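6-phosphogluconate dehydrogenase (Pseudomonas syringae, PDB 5U5G) probably reduces 2-oxopropylphosphonate with NADPH in a late step of fosfomycin biosynthesis. Local coordinates at residues A[233-236]-A[237-240]; A[265-268]-A[269-272]; A[171-174]-A[175-179]. All coordinates share one frame; numbering follows the deposited sequence.

Contact 1. Residues A[233-236]-A[237-240]. With NAP (NADP nicotinamide-adenine-dinucleotide phosphate), chain E; 7VD ((2-oxopropyl)phosphonic acid), chain F.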
# COMPACT_ATOMS: atom_id res chain seq x y z
N ASN A 233 -9.98 9.20 11.88
CA ASN A 233 -10.97 10.15 11.36
C ASN A 233 -11.70 9.63 10.13
O ASN A 233 -12.19 10.41 9.30
CB ASN A 233 -10.32 11.51 11.07
CG ASN A 233 -10.12 12.33 12.33
OD1 ASN A 233 -9.00 12.70 12.68
ND2 ASN A 233 -11.21 12.62 13.01
N VAL A 234 -11.79 8.31 10.00
CA VAL A 234 -12.71 7.67 9.07
C VAL A 234 -13.58 6.73 9.88
O VAL A 234 -13.09 5.73 10.42
CB VAL A 234 -11.99 6.93 7.94
CG1 VAL A 234 -13.03 6.40 6.96
CG2 VAL A 234 -10.99 7.84 7.24
N SER A 235 -14.87 7.03 9.95
CA SER A 235 -15.80 6.16 10.64
C SER A 235 -16.11 4.92 9.82
O SER A 235 -15.96 4.89 8.59
CB SER A 235 -17.11 6.90 10.94
OG SER A 235 -17.82 7.10 9.74
N LEU A 236 -16.59 3.89 10.51
CA LEU A 236 -17.06 2.71 9.80
C LEU A 236 -18.27 3.03 8.93
O LEU A 236 -18.47 2.38 7.90
CB LEU A 236 -17.39 1.59 10.78
CG LEU A 236 -16.18 0.89 11.42
CD1 LEU A 236 -16.61 0.14 12.68
CD2 LEU A 236 -15.50 -0.05 10.45
N GLY A 237 -19.07 4.02 9.33
CA GLY A 237 -20.17 4.45 8.48
C GLY A 237 -19.70 4.94 7.12
O GLY A 237 -20.26 4.56 6.09
N VAL A 238 -18.66 5.78 7.11
CA VAL A 238 -18.13 6.29 5.85
C VAL A 238 -17.46 5.18 5.06
O VAL A 238 -17.64 5.06 3.84
CB VAL A 238 -17.17 7.47 6.12
CG1 VAL A 238 -16.25 7.71 4.94
CG2 VAL A 238 -17.97 8.74 6.43
N ARG A 239 -16.66 4.35 5.73
CA ARG A 239 -15.97 3.25 5.06
C ARG A 239 -16.97 2.30 4.41
O ARG A 239 -16.82 1.92 3.24
CB ARG A 239 -15.09 2.50 6.07
CG ARG A 239 -14.23 1.38 5.46
CD ARG A 239 -12.80 1.86 5.27
NE ARG A 239 -12.56 2.16 3.87
CZ ARG A 239 -11.68 3.04 3.40
NH1 ARG A 239 -10.94 3.79 4.21
NH2 ARG A 239 -11.58 3.20 2.09
N CYS A 240 -18.02 1.92 5.16
CA CYS A 240 -19.01 0.96 4.65
C CYS A 240 -19.90 1.57 3.56
O CYS A 240 -20.35 0.85 2.66
CB CYS A 240 -19.86 0.41 5.80
SG CYS A 240 -18.97 -0.81 6.84
PA NAP E . -18.83 12.68 8.77
O1A NAP E . -19.70 11.55 9.17
O2A NAP E . -17.68 13.11 9.64
O5B NAP E . -19.76 14.02 8.46
C5B NAP E . -20.79 13.62 7.59
C4B NAP E . -21.44 14.92 7.05
O4B NAP E . -22.60 14.64 6.26
C3B NAP E . -21.85 15.84 8.26
O3B NAP E . -21.72 17.17 7.88
C2B NAP E . -23.35 15.51 8.36
O2B NAP E . -24.12 16.49 8.86
C1B NAP E . -23.66 15.38 6.82
N9A NAP E . -24.91 14.66 6.66
C8A NAP E . -25.16 13.27 6.70
N7A NAP E . -26.47 12.96 6.54
C5A NAP E . -27.09 14.21 6.40
C6A NAP E . -28.43 14.58 6.21
N6A NAP E . -29.42 13.63 6.12
N1A NAP E . -28.80 15.88 6.11
C2A NAP E . -27.78 16.79 6.21
N3A NAP E . -26.47 16.60 6.38
C4A NAP E . -26.14 15.27 6.48
O3 NAP E . -18.31 12.08 7.33
PN NAP E . -16.86 12.59 6.88
O1N NAP E . -16.70 14.06 6.95
O2N NAP E . -15.75 11.62 7.23
O5D NAP E . -16.93 12.30 5.16
C5D NAP E . -17.64 13.26 4.51
C4D NAP E . -17.45 13.00 3.03
O4D NAP E . -16.04 13.04 2.70
C3D NAP E . -17.95 11.53 2.69
O3D NAP E . -18.55 11.55 1.43
C2D NAP E . -16.67 10.73 2.67
O2D NAP E . -16.71 9.63 1.79
C1D NAP E . -15.69 11.80 2.09
N1N NAP E . -14.31 11.52 2.46
C2N NAP E . -13.91 11.37 3.81
C3N NAP E . -12.58 11.18 4.09
C7N NAP E . -12.12 11.05 5.48
O7N NAP E . -10.93 10.93 5.78
N7N NAP E . -13.04 11.13 6.51
C4N NAP E . -11.53 11.16 3.01
C5N NAP E . -12.06 11.30 1.66
C6N NAP E . -13.37 11.45 1.43
P2B NAP E . -24.23 16.54 10.70
O1X NAP E . -22.88 17.11 10.99
O2X NAP E . -25.43 17.47 10.93
O3X NAP E . -24.44 15.07 10.98
P1 7VD F . -9.12 8.59 2.25
C1 7VD F . -10.57 8.27 3.28
O2 7VD F . -9.28 8.18 0.80
O3 7VD F . -8.68 10.04 2.32
O4 7VD F . -8.10 7.71 2.93
C6 7VD F . -11.83 7.87 2.57
O7 7VD F . -12.13 8.35 1.47
C8 7VD F . -12.69 6.85 3.27

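Contact 2. Residues A[265-268]-A[269-272]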
# COMPACT_ATOMS: atom_id res chain seq x y z
N THR A 265 -16.23 -7.91 5.56
CA THR A 265 -15.45 -7.71 6.78
C THR A 265 -15.81 -6.39 7.47
O THR A 265 -16.04 -6.35 8.68
CB THR A 265 -13.95 -7.75 6.50
OG1 THR A 265 -13.57 -9.03 5.96
CG2 THR A 265 -13.16 -7.51 7.78
N PHE A 266 -15.83 -5.30 6.71
CA PHE A 266 -16.07 -4.02 7.36
C PHE A 266 -17.54 -3.85 7.72
O PHE A 266 -17.86 -3.13 8.68
CB PHE A 266 -15.55 -2.88 6.48
CG PHE A 266 -14.05 -2.72 6.54
CD1 PHE A 266 -13.44 -2.06 7.62
CD2 PHE A 266 -13.23 -3.27 5.55
CE1 PHE A 266 -12.05 -1.93 7.70
CE2 PHE A 266 -11.84 -3.14 5.61
CZ PHE A 266 -11.24 -2.48 6.69
N ASP A 267 -18.44 -4.55 7.02
CA ASP A 267 -19.83 -4.60 7.45
C ASP A 267 -19.95 -5.25 8.82
O ASP A 267 -20.65 -4.74 9.71
CB ASP A 267 -20.68 -5.33 6.42
CG ASP A 267 -22.15 -5.33 6.78
OD1 ASP A 267 -22.77 -4.24 6.74
OD2 ASP A 267 -22.68 -6.42 7.10
N THR A 268 -19.26 -6.38 9.02
CA THR A 268 -19.30 -7.06 10.32
C THR A 268 -18.69 -6.19 11.42
O THR A 268 -19.22 -6.15 12.54
CB THR A 268 -18.57 -8.39 10.22
OG1 THR A 268 -19.14 -9.17 9.16
CG2 THR A 268 -18.73 -9.16 11.53
N VAL A 269 -17.59 -5.50 11.13
CA VAL A 269 -16.97 -4.62 12.13
C VAL A 269 -17.91 -3.47 12.47
O VAL A 269 -18.00 -3.04 13.63
CB VAL A 269 -15.61 -4.10 11.62
CG1 VAL A 269 -15.03 -3.07 12.58
CG2 VAL A 269 -14.62 -5.27 11.42
N ARG A 270 -18.60 -2.93 11.46
CA ARG A 270 -19.59 -1.89 11.68
C ARG A 270 -20.71 -2.38 12.59
O ARG A 270 -21.11 -1.68 13.52
CB ARG A 270 -20.16 -1.41 10.34
CG ARG A 270 -21.06 -0.17 10.46
CD ARG A 270 -21.65 0.22 9.10
NE ARG A 270 -22.18 -0.94 8.41
CZ ARG A 270 -23.34 -1.52 8.69
NH1 ARG A 270 -24.13 -1.03 9.64
NH2 ARG A 270 -23.72 -2.60 8.03
N GLN A 271 -21.23 -3.58 12.33
CA GLN A 271 -22.28 -4.14 13.17
C GLN A 271 -21.80 -4.35 14.60
O GLN A 271 -22.56 -4.17 15.56
CB GLN A 271 -22.78 -5.46 12.59
CG GLN A 271 -24.05 -5.33 11.75
CD GLN A 271 -24.06 -6.27 10.56
OE1 GLN A 271 -23.34 -7.27 10.54
NE2 GLN A 271 -24.89 -5.97 9.57
N ALA A 272 -20.53 -4.73 14.76
CA ALA A 272 -20.01 -5.05 16.09
C ALA A 272 -19.56 -3.83 16.87
O ALA A 272 -19.49 -3.89 18.10
CB ALA A 272 -18.86 -6.05 15.96

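Contact 3. Residues A[171-174]-A[175-179]. With 7VD ((2-oxopropyl)phosphonic acid), chain F.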
# COMPACT_ATOMS: atom_id res chain seq x y z
N ARG A 171 -16.19 6.88 -10.11
CA ARG A 171 -15.80 5.51 -10.43
C ARG A 171 -14.39 5.23 -9.92
O ARG A 171 -14.15 4.20 -9.27
CB ARG A 171 -15.88 5.28 -11.94
CG ARG A 171 -17.31 5.28 -12.46
CD ARG A 171 -17.42 5.12 -13.98
NE ARG A 171 -18.83 5.13 -14.34
CZ ARG A 171 -19.48 6.15 -14.90
NH1 ARG A 171 -18.83 7.26 -15.24
NH2 ARG A 171 -20.77 6.05 -15.15
N LEU A 172 -13.46 6.14 -10.19
CA LEU A 172 -12.07 5.96 -9.77
C LEU A 172 -11.91 6.03 -8.25
O LEU A 172 -11.14 5.26 -7.66
CB LEU A 172 -11.21 7.03 -10.45
CG LEU A 172 -11.05 6.78 -11.95
CD1 LEU A 172 -10.65 8.07 -12.66
CD2 LEU A 172 -10.02 5.68 -12.18
N LYS A 173 -12.62 6.95 -7.60
CA LYS A 173 -12.53 7.09 -6.15
C LYS A 173 -13.00 5.82 -5.45
O LYS A 173 -12.34 5.34 -4.52
CB LYS A 173 -13.36 8.30 -5.69
CG LYS A 173 -13.62 8.37 -4.16
CD LYS A 173 -12.34 8.72 -3.37
CE LYS A 173 -12.62 8.79 -1.84
NZ LYS A 173 -11.36 8.79 -1.03
N ILE A 174 -14.13 5.25 -5.91
CA ILE A 174 -14.69 4.06 -5.27
C ILE A 174 -13.73 2.88 -5.39
O ILE A 174 -13.53 2.11 -4.43
CB ILE A 174 -16.07 3.75 -5.88
CG1 ILE A 174 -17.09 4.85 -5.55
CG2 ILE A 174 -16.57 2.38 -5.43
CD1 ILE A 174 -18.33 4.80 -6.42
N LEU A 175 -13.13 2.71 -6.56
CA LEU A 175 -12.11 1.67 -6.75
C LEU A 175 -10.86 1.95 -5.90
O LEU A 175 -10.27 1.02 -5.34
CB LEU A 175 -11.76 1.60 -8.23
CG LEU A 175 -12.15 0.41 -9.11
CD1 LEU A 175 -13.21 -0.50 -8.53
CD2 LEU A 175 -12.56 0.92 -10.47
N ASN A 176 -10.44 3.21 -5.83
CA ASN A 176 -9.34 3.57 -4.94
C ASN A 176 -9.62 3.12 -3.51
O ASN A 176 -8.75 2.53 -2.85
CB ASN A 176 -9.11 5.08 -4.98
CG ASN A 176 -8.13 5.54 -3.93
OD1 ASN A 176 -6.92 5.48 -4.15
ND2 ASN A 176 -8.64 6.00 -2.78
N ASN A 177 -10.84 3.35 -3.04
CA ASN A 177 -11.19 3.08 -1.65
C ASN A 177 -11.40 1.60 -1.38
O ASN A 177 -11.19 1.15 -0.25
CB ASN A 177 -12.42 3.88 -1.26
CG ASN A 177 -12.08 5.30 -0.90
OD1 ASN A 177 -11.16 5.89 -1.49
ND2 ASN A 177 -12.78 5.85 0.08
N LEU A 178 -11.83 0.84 -2.39
CA LEU A 178 -11.82 -0.61 -2.27
C LEU A 178 -10.41 -1.12 -2.00
O LEU A 178 -10.23 -2.05 -1.20
CB LEU A 178 -12.36 -1.24 -3.55
CG LEU A 178 -13.26 -2.48 -3.52
CD1 LEU A 178 -13.15 -3.25 -4.83
CD2 LEU A 178 -13.09 -3.38 -2.31
N ALA A 179 -9.41 -0.55 -2.68
CA ALA A 179 -8.02 -0.96 -2.44
C ALA A 179 -7.55 -0.53 -1.05
O ALA A 179 -6.80 -1.26 -0.39
CB ALA A 179 -7.11 -0.39 -3.52
P1 7VD F . -9.12 8.59 2.25
C1 7VD F . -10.57 8.27 3.28
O2 7VD F . -9.28 8.18 0.80
O3 7VD F . -8.68 10.04 2.32
O4 7VD F . -8.10 7.71 2.93
C6 7VD F . -11.83 7.87 2.57
O7 7VD F . -12.13 8.35 1.47
C8 7VD F . -12.69 6.85 3.27

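Contact 1. Residues A[233-236]-A[237-240]
Ser-235 reaches Val-238 with its hydroxyl. Its OG accepts from Val-238 N at 3.1 Å, and the bond is fairly straight, 162° at the hydrogen. A chi1 of 71° swings OG back over the main chain toward the first amides of the helix. Ser-235 is thus the N-cap of helix 236-247. The regular bonding follows at once, as Ser-235 O takes Arg-239 N and Leu-236 O takes Cys-240 N.

The side chains of Val-234 and Val-238 lie roughly perpendicular, with CG1 of Val-234 lying 4.0 Å from CG1 of Val-238. Their methyls also meet the ligands. CG2 of Val-234 is 3.4 Å from the carboxamide oxygen O7N of NADP. CG2 of Val-238 is 3.5 Å from the bridging oxygen O3 of its diphosphate. Asn-233 O accepts from the carboxamide nitrogen N7N at 3.0 Å.

Two kinks in the middle of the Arg-239 side chain lay one face of the guanidinium against the methyl C8 of 2-oxopropylphosphonate, with NH1 3.6 Å from C8. Val-234 CG1 approaches the same guanidinium obliquely. NH2 forms a salt bridge with Glu-180, and NH1 bonds to Tyr-217 and Gln-279. These partners hold the group in its turned position. The whole is a serine-capped helix start that lines a joint pocket for the cofactor and the phosphonate.

Contact 2. Residues A[265-268]-A[269-272]
Val-269, Asp-267 and Thr-268 carry most of this contact, which is made between successive turns of the alpha-helix 257-273. Val-269 sits on the turn after Thr-265. Its N donates to Thr-265 O at 3.0 Å. Its CG2, placed beside the backbone N while CG1 is anti to it (chi1 174°), comes within 3.3 Å of the same Thr-265 O. The valine is buried and packs on Leu-236 of helix 236-247 and on Tyr-282 and Val-285 of helix 282-287. Phe-266 packs on helices 168-196 and 236-247.

The Asp-267 carboxylate is directed to the next turn by a chi1 of -176°, and there Arg-270 and Gln-271 meet it. OD1 is modelled in a salt bridge with Arg-270 NH2, but the atoms are too close and their places are doubtful. OD2 lies 3.3 Å from Gln-271 NE2, with the carboxylate and amide planes 81° apart. Arg-270 folds back so that one guanidinium face lies over Asp-267 O. NH1 has a second acid, Glu-275, as its salt-bridge partner. NE is buried and has no polar partner in the model.

Thr-268 spends its hydroxyl on the preceding turn, where OG1 bonds to Thr-264 O. Its carbonyl O takes Ala-272 N at 2.9 Å, and Ala-272 CB sits 3.4 Å from that Thr-268 O.

Contact 3. Residues A[171-174]-A[175-179]
Lys-173 and Asn-177 form a polar side-chain pair one turn apart on the long helix 168-196, where it faces the bound 2-oxopropylphosphonate. The backbone under them is plain helix, with Asn-177 N bonded to Lys-173 O. The lysine chain leaves opposite its backbone nitrogen (chi1 166°), kinks once beyond CB and is then extended. This carries NZ along the helix to OD1 of Asn-177, 2.9 Å away. NZ comes to OD1 from the side, at a C=O...N angle of 110°. Asn-176 ND2 donates to the same OD1 at 2.8 Å, in the carbonyl plane and closer to the line of the C=O bond, at 153°. Two donors on OD1 fix the turn of the Asn-177 amide and point its ND2 at the ligand.

Asn-177 ND2 donates to the ketone oxygen O7 of the ligand at 2.9 Å. Lys-173 NZ donates to O7 as well, at 2.7 Å, bonds to Val-123 O and lies 2.8 Å from the phosphonate oxygen O2. The same stretch also meets the second subunit, where Asn-176 OD1 accepts from Gly-213 N of that subunit and Leu-172 and Leu-175 pack on its Leu-199. Ile-174 and Leu-178 lie against helix 236-247. Two hydrogen bonds thus grip the ketone oxygen and would probably polarise the carbonyl. NADP C4N lies 3.3 Å from the ketone carbon C6, consistent with hydride attack from the reduced cofactor.

How the contacts relate
Contacts 1 and 3 meet the same phosphonate ligand with different chemistry. Contact 3 holds its ketone oxygen, while contact 1 lies against its methyl end and also receives the nicotinamide carboxamide. Their centres are about 14 Å apart, and Arg-239 NH2 lies 3.1 Å from Asn-177 O. Contact 2 packs against contact 1, with centres about 11 Å apart. There Leu-236 CD1 is 3.6 Å from Val-269 CG1, and Cys-240 SG lies 3.2 Å from Phe-266 O. Contacts 2 and 3 do not touch; their nearest atoms are about 7 Å apart. Contact 2 holds no residue of the ligand pocket, and the side chain of Phe-266 stays about 10 Å from the bound 2-oxopropylphosphonate.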